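Local atomic coordinates of DNMT2 (Spodoptera frugiperda, PDB entry 4H0N), a protein that probably methylates cytosine 38 in the anticodon loop of tRNA(Asp), with S-adenosyl-L-methionine as methyl donor, and also acts on cytosines in DNA. Residues F146-R159 against L315-L327. The protein carries 3 engineered substitutions. Numbering follows the deposited sequence.
Sequences FLLCPSTVGVPNSR and LGNSVNVKVISEL. With SAH (S-adenosyl-L-homocysteine), chain E.
Leu327 sets its CD2 methyl over the centre of one face of the Phe146 ring, a CH-pi contact 3.6 Å from the centroid and 13° off the normal. The same methyl meets Leu148 CD1 tip to tip, and Leu148 CD1 also touches Val323 CG1. Val323 then turns its other branch, CG2, to Val153 CG2 at 3.9 Å and to the CA of Pro150. These buried apolar chains join edge strand 141-148 and the loop after it to helix 321-332, with Tyr163 of the adjacent strand touching Phe146, Val323 and Leu327. The looser border lies at Lys322, partly exposed, whose chain runs past Val153 with CE 3.5 Å from Val153 CG1; Glu326, also partly exposed, touches that methyl only through CG.

Asn320 caps the helix: OD1 accepts from Val323 N at 3.0 Å and, weakly, from Lys322 N. With CG anti to the backbone N (chi1 -179°), its amide slides alongside Pro150, ND2 lying 3.7 Å from Pro150 CB and 4.0 Å from Val155 CG1. Alanine in place of Asn320 would probably leave the Val323 N-H without its capping acceptor and open a gap beside Pro150 and Val155.

Farther along, the extended Arg159 chain brings NH2 to two backbone carbonyls at the guanidinium edge: Ser318 O, at a modelled separation too short to be trusted, and Gly316 O, a weak bond at 3.3 Å. On the cofactor side, Ser318 OG donates to SAH OXT (2.6 Å). The loop between helices 308-316 and 321-332 contributes Asn317, Ser318 and Val319 to the S-adenosyl-L-homocysteine pocket of this Rossmann-like class I methyltransferase fold.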
loop_
_atom_site.group_PDB
_atom_site.type_symbol
_atom_site.label_atom_id
_atom_site.label_comp_id
_atom_site.label_asym_id
_atom_site.label_seq_id
_atom_site.Cartn_x
_atom_site.Cartn_y
_atom_site.Cartn_z
ATOM N N PHE A 146 -1.154 -15.045 2.059
ATOM C CA PHE A 146 -1.639 -14.736 0.720
ATOM C C PHE A 146 -0.573 -14.021 -0.101
ATOM O O PHE A 146 0.342 -13.409 0.443
ATOM C CB PHE A 146 -2.865 -13.825 0.778
ATOM C CG PHE A 146 -4.030 -14.392 1.540
ATOM C CD1 PHE A 146 -4.127 -14.221 2.911
ATOM C CD2 PHE A 146 -5.055 -15.050 0.881
ATOM C CE1 PHE A 146 -5.208 -14.719 3.608
ATOM C CE2 PHE A 146 -6.138 -15.550 1.572
ATOM C CZ PHE A 146 -6.216 -15.381 2.933
ATOM N N LEU A 147 -0.708 -14.109 -1.417
ATOM C CA LEU A 147 0.013 -13.239 -2.336
ATOM C C LEU A 147 -1.012 -12.668 -3.312
ATOM O O LEU A 147 -1.347 -13.288 -4.325
ATOM C CB LEU A 147 1.119 -13.994 -3.077
ATOM C CG LEU A 147 2.469 -14.127 -2.367
ATOM C CD1 LEU A 147 3.420 -15.006 -3.167
ATOM C CD2 LEU A 147 3.098 -12.758 -2.110
ATOM N N LEU A 148 -1.516 -11.484 -2.984
ATOM C CA LEU A 148 -2.622 -10.894 -3.714
ATOM C C LEU A 148 -2.248 -9.643 -4.474
ATOM O O LEU A 148 -1.417 -8.838 -4.040
ATOM C CB LEU A 148 -3.758 -10.558 -2.765
ATOM C CG LEU A 148 -4.363 -11.759 -2.058
ATOM C CD1 LEU A 148 -5.486 -11.301 -1.157
ATOM C CD2 LEU A 148 -4.864 -12.768 -3.076
ATOM N N CYS A 149 -2.893 -9.498 -5.621
ATOM C CA CYS A 149 -2.820 -8.309 -6.434
ATOM C C CYS A 149 -4.245 -7.779 -6.493
ATOM O O CYS A 149 -5.192 -8.565 -6.505
ATOM C CB CYS A 149 -2.336 -8.688 -7.826
ATOM S SG CYS A 149 -1.901 -7.303 -8.847
ATOM N N PRO A 150 -4.410 -6.448 -6.496
ATOM C CA PRO A 150 -5.743 -5.846 -6.602
ATOM C C PRO A 150 -6.433 -6.174 -7.929
ATOM O O PRO A 150 -7.645 -6.022 -8.038
ATOM C CB PRO A 150 -5.451 -4.343 -6.533
ATOM C CG PRO A 150 -4.168 -4.233 -5.838
ATOM C CD PRO A 150 -3.373 -5.438 -6.241
ATOM N N SER A 151 -5.668 -6.604 -8.926
ATOM C CA SER A 151 -6.235 -6.921 -10.232
ATOM C C SER A 151 -7.119 -8.159 -10.191
ATOM O O SER A 151 -7.903 -8.392 -11.109
ATOM C CB SER A 151 -5.134 -7.083 -11.282
ATOM O OG SER A 151 -4.119 -7.964 -10.834
ATOM N N THR A 152 -6.998 -8.954 -9.134
ATOM C CA THR A 152 -7.865 -10.115 -8.985
ATOM C C THR A 152 -9.094 -9.743 -8.166
ATOM O O THR A 152 -10.122 -10.413 -8.231
ATOM C CB THR A 152 -7.139 -11.325 -8.355
ATOM O OG1 THR A 152 -7.027 -11.149 -6.937
ATOM C CG2 THR A 152 -5.755 -11.503 -8.976
ATOM N N VAL A 153 -8.984 -8.654 -7.415
ATOM C CA VAL A 153 -10.110 -8.125 -6.646
ATOM C C VAL A 153 -10.901 -7.090 -7.480
ATOM O O VAL A 153 -11.576 -6.209 -6.947
ATOM C CB VAL A 153 -9.620 -7.539 -5.285
ATOM C CG1 VAL A 153 -10.767 -7.330 -4.314
ATOM C CG2 VAL A 153 -8.614 -8.480 -4.654
ATOM N N GLY A 154 -10.812 -7.204 -8.801
ATOM C CA GLY A 154 -11.580 -6.343 -9.685
ATOM C C GLY A 154 -11.132 -4.891 -9.721
ATOM O O GLY A 154 -11.885 -4.012 -10.140
ATOM N N VAL A 155 -9.903 -4.637 -9.288
ATOM C CA VAL A 155 -9.349 -3.289 -9.298
ATOM C C VAL A 155 -8.240 -3.185 -10.340
ATOM O O VAL A 155 -7.307 -3.984 -10.331
ATOM C CB VAL A 155 -8.810 -2.914 -7.911
ATOM C CG1 VAL A 155 -8.322 -1.474 -7.893
ATOM C CG2 VAL A 155 -9.889 -3.130 -6.859
ATOM N N PRO A 156 -8.344 -2.204 -11.251
ATOM C CA PRO A 156 -7.419 -2.081 -12.386
ATOM C C PRO A 156 -6.059 -1.533 -11.979
ATOM O O PRO A 156 -5.708 -0.416 -12.350
ATOM C CB PRO A 156 -8.132 -1.089 -13.308
ATOM C CG PRO A 156 -8.926 -0.242 -12.385
ATOM C CD PRO A 156 -9.366 -1.142 -11.257
ATOM N N ASN A 157 -5.303 -2.328 -11.231
ATOM C CA ASN A 157 -3.987 -1.918 -10.766
ATOM C C ASN A 157 -3.196 -3.110 -10.243
ATOM O O ASN A 157 -3.754 -4.009 -9.609
ATOM C CB ASN A 157 -4.107 -0.837 -9.686
ATOM C CG ASN A 157 -2.759 -0.392 -9.150
ATOM O OD1 ASN A 157 -2.389 -0.712 -8.022
ATOM N ND2 ASN A 157 -2.016 0.345 -9.962
ATOM N N SER A 158 -1.899 -3.118 -10.532
ATOM C CA SER A 158 -1.004 -4.137 -10.008
ATOM C C SER A 158 -0.370 -3.665 -8.706
ATOM O O SER A 158 0.092 -2.531 -8.604
ATOM C CB SER A 158 0.085 -4.488 -11.022
ATOM O OG SER A 158 -0.456 -5.174 -12.135
ATOM N N ARG A 159 -0.358 -4.538 -7.710
ATOM C CA ARG A 159 0.245 -4.221 -6.431
ATOM C C ARG A 159 0.383 -5.521 -5.666
ATOM O O ARG A 159 -0.274 -5.744 -4.645
ATOM C CB ARG A 159 -0.606 -3.211 -5.659
ATOM C CG ARG A 159 0.148 -2.474 -4.563
ATOM C CD ARG A 159 -0.692 -1.347 -3.992
ATOM N NE ARG A 159 -0.066 -0.713 -2.838
ATOM C CZ ARG A 159 0.811 0.284 -2.912
ATOM N NH1 ARG A 159 1.186 0.766 -4.092
ATOM N NH2 ARG A 159 1.319 0.800 -1.800
ATOM N N LEU A 315 1.544 8.153 -0.758
ATOM C CA LEU A 315 0.650 7.281 -1.517
ATOM C C LEU A 315 1.345 5.985 -1.915
ATOM O O LEU A 315 0.749 4.911 -1.868
ATOM C CB LEU A 315 0.137 7.994 -2.767
ATOM C CG LEU A 315 -1.186 8.755 -2.674
ATOM C CD1 LEU A 315 -1.220 9.669 -1.468
ATOM C CD2 LEU A 315 -1.414 9.562 -3.937
ATOM N N GLY A 316 2.613 6.091 -2.301
ATOM C CA GLY A 316 3.393 4.931 -2.698
ATOM C C GLY A 316 3.669 3.935 -1.582
ATOM O O GLY A 316 3.981 2.774 -1.850
ATOM N N ASN A 317 3.558 4.385 -0.333
ATOM C CA ASN A 317 3.803 3.527 0.823
ATOM C C ASN A 317 2.523 2.915 1.388
ATOM O O ASN A 317 2.571 2.061 2.276
ATOM C CB ASN A 317 4.514 4.311 1.930
ATOM C CG ASN A 317 5.917 4.740 1.541
ATOM O OD1 ASN A 317 6.646 4.006 0.872
ATOM N ND2 ASN A 317 6.305 5.937 1.964
ATOM N N SER A 318 1.376 3.351 0.877
ATOM C CA SER A 318 0.103 2.964 1.470
ATOM C C SER A 318 -0.406 1.612 0.979
ATOM O O SER A 318 0.303 0.868 0.296
ATOM C CB SER A 318 -0.951 4.047 1.245
ATOM O OG SER A 318 -2.024 3.895 2.156
ATOM N N VAL A 319 -1.645 1.300 1.340
ATOM C CA VAL A 319 -2.236 0.008 1.036
ATOM C C VAL A 319 -3.395 0.160 0.066
ATOM O O VAL A 319 -3.945 1.253 -0.084
ATOM C CB VAL A 319 -2.788 -0.643 2.314
ATOM C CG1 VAL A 319 -1.748 -0.621 3.417
ATOM C CG2 VAL A 319 -4.051 0.076 2.772
ATOM N N ASN A 320 -3.770 -0.931 -0.598
ATOM C CA ASN A 320 -5.041 -0.951 -1.310
ATOM C C ASN A 320 -6.150 -1.247 -0.307
ATOM O O ASN A 320 -6.212 -2.334 0.258
ATOM C CB ASN A 320 -5.055 -1.983 -2.435
ATOM C CG ASN A 320 -6.377 -1.996 -3.192
ATOM O OD1 ASN A 320 -7.392 -2.493 -2.695
ATOM N ND2 ASN A 320 -6.372 -1.445 -4.401
ATOM N N VAL A 321 -7.015 -0.265 -0.088
ATOM C CA VAL A 321 -8.064 -0.365 0.916
ATOM C C VAL A 321 -9.021 -1.539 0.668
ATOM O O VAL A 321 -9.510 -2.158 1.610
ATOM C CB VAL A 321 -8.825 0.985 1.047
ATOM C CG1 VAL A 321 -10.098 0.838 1.855
ATOM C CG2 VAL A 321 -7.919 2.033 1.666
ATOM N N LYS A 322 -9.257 -1.867 -0.597
ATOM C CA LYS A 322 -10.214 -2.919 -0.939
ATOM C C LYS A 322 -9.733 -4.320 -0.580
ATOM O O LYS A 322 -10.470 -5.103 0.015
ATOM C CB LYS A 322 -10.575 -2.852 -2.421
ATOM C CG LYS A 322 -11.347 -4.048 -2.928
ATOM C CD LYS A 322 -12.593 -3.604 -3.657
ATOM C CE LYS A 322 -13.033 -4.653 -4.662
ATOM N NZ LYS A 322 -14.441 -4.476 -5.112
ATOM N N VAL A 323 -8.498 -4.634 -0.946
ATOM C CA VAL A 323 -7.938 -5.948 -0.665
ATOM C C VAL A 323 -7.939 -6.253 0.835
ATOM O O VAL A 323 -8.289 -7.359 1.251
ATOM C CB VAL A 323 -6.510 -6.081 -1.226
ATOM C CG1 VAL A 323 -5.919 -7.435 -0.876
ATOM C CG2 VAL A 323 -6.519 -5.878 -2.732
ATOM N N ILE A 324 -7.568 -5.267 1.645
ATOM C CA ILE A 324 -7.492 -5.472 3.091
ATOM C C ILE A 324 -8.877 -5.655 3.702
ATOM O O ILE A 324 -9.073 -6.479 4.601
ATOM C CB ILE A 324 -6.748 -4.318 3.784
ATOM C CG1 ILE A 324 -5.292 -4.308 3.338
ATOM C CG2 ILE A 324 -6.822 -4.446 5.299
ATOM C CD1 ILE A 324 -4.505 -3.255 3.996
ATOM N N SER A 325 -9.836 -4.890 3.195
ATOM C CA SER A 325 -11.216 -5.020 3.618
ATOM C C SER A 325 -11.701 -6.447 3.364
ATOM O O SER A 325 -12.373 -7.052 4.207
ATOM C CB SER A 325 -12.084 -4.010 2.874
ATOM O OG SER A 325 -13.395 -3.974 3.407
ATOM N N GLU A 326 -11.335 -6.998 2.211
ATOM C CA GLU A 326 -11.705 -8.373 1.886
ATOM C C GLU A 326 -11.029 -9.416 2.775
ATOM O O GLU A 326 -11.627 -10.442 3.088
ATOM C CB GLU A 326 -11.455 -8.674 0.407
ATOM C CG GLU A 326 -12.391 -7.922 -0.525
ATOM C CD GLU A 326 -13.857 -8.195 -0.226
ATOM O OE1 GLU A 326 -14.243 -9.382 -0.120
ATOM O OE2 GLU A 326 -14.626 -7.220 -0.087
ATOM N N LEU A 327 -9.785 -9.162 3.175
ATOM C CA LEU A 327 -9.067 -10.078 4.059
ATOM C C LEU A 327 -9.601 -9.969 5.482
ATOM O O LEU A 327 -9.697 -10.969 6.198
ATOM C CB LEU A 327 -7.563 -9.797 4.037
ATOM C CG LEU A 327 -6.789 -10.136 2.762
ATOM C CD1 LEU A 327 -5.387 -9.574 2.834
ATOM C CD2 LEU A 327 -6.741 -11.631 2.535
HETATM N N SAH E . 0.189 1.196 5.610
HETATM C CA SAH E . 0.503 2.591 5.899
HETATM C CB SAH E . 2.010 2.877 5.901
HETATM C CG SAH E . 2.967 1.731 5.580
HETATM S SD SAH E . 4.583 2.356 5.042
HETATM C C SAH E . -0.253 3.554 4.979
HETATM O O SAH E . 0.266 4.596 4.574
HETATM O OXT SAH E . -1.409 3.325 4.626
HETATM C "C5'" SAH E . 5.321 2.142 6.684
HETATM C "C4'" SAH E . 5.273 3.391 7.565
HETATM O "O4'" SAH E . 5.629 3.043 8.889
HETATM C "C3'" SAH E . 6.234 4.492 7.133
HETATM O "O3'" SAH E . 5.502 5.600 6.655
HETATM C "C2'" SAH E . 7.018 4.873 8.379
HETATM O "O2'" SAH E . 6.896 6.248 8.663
HETATM C "C1'" SAH E . 6.391 4.066 9.501
HETATM N N9 SAH E . 7.411 3.481 10.395
HETATM C C8 SAH E . 8.605 2.912 10.029
HETATM N N7 SAH E . 9.245 2.493 11.146
HETATM C C5 SAH E . 8.481 2.786 12.221
HETATM C C6 SAH E . 8.657 2.582 13.586
HETATM N N6 SAH E . 9.759 1.992 14.040
HETATM N N1 SAH E . 7.680 2.996 14.468
HETATM C C2 SAH E . 6.537 3.611 13.994
HETATM N N3 SAH E . 6.369 3.813 12.639
HETATM C C4 SAH E . 7.325 3.408 11.765
#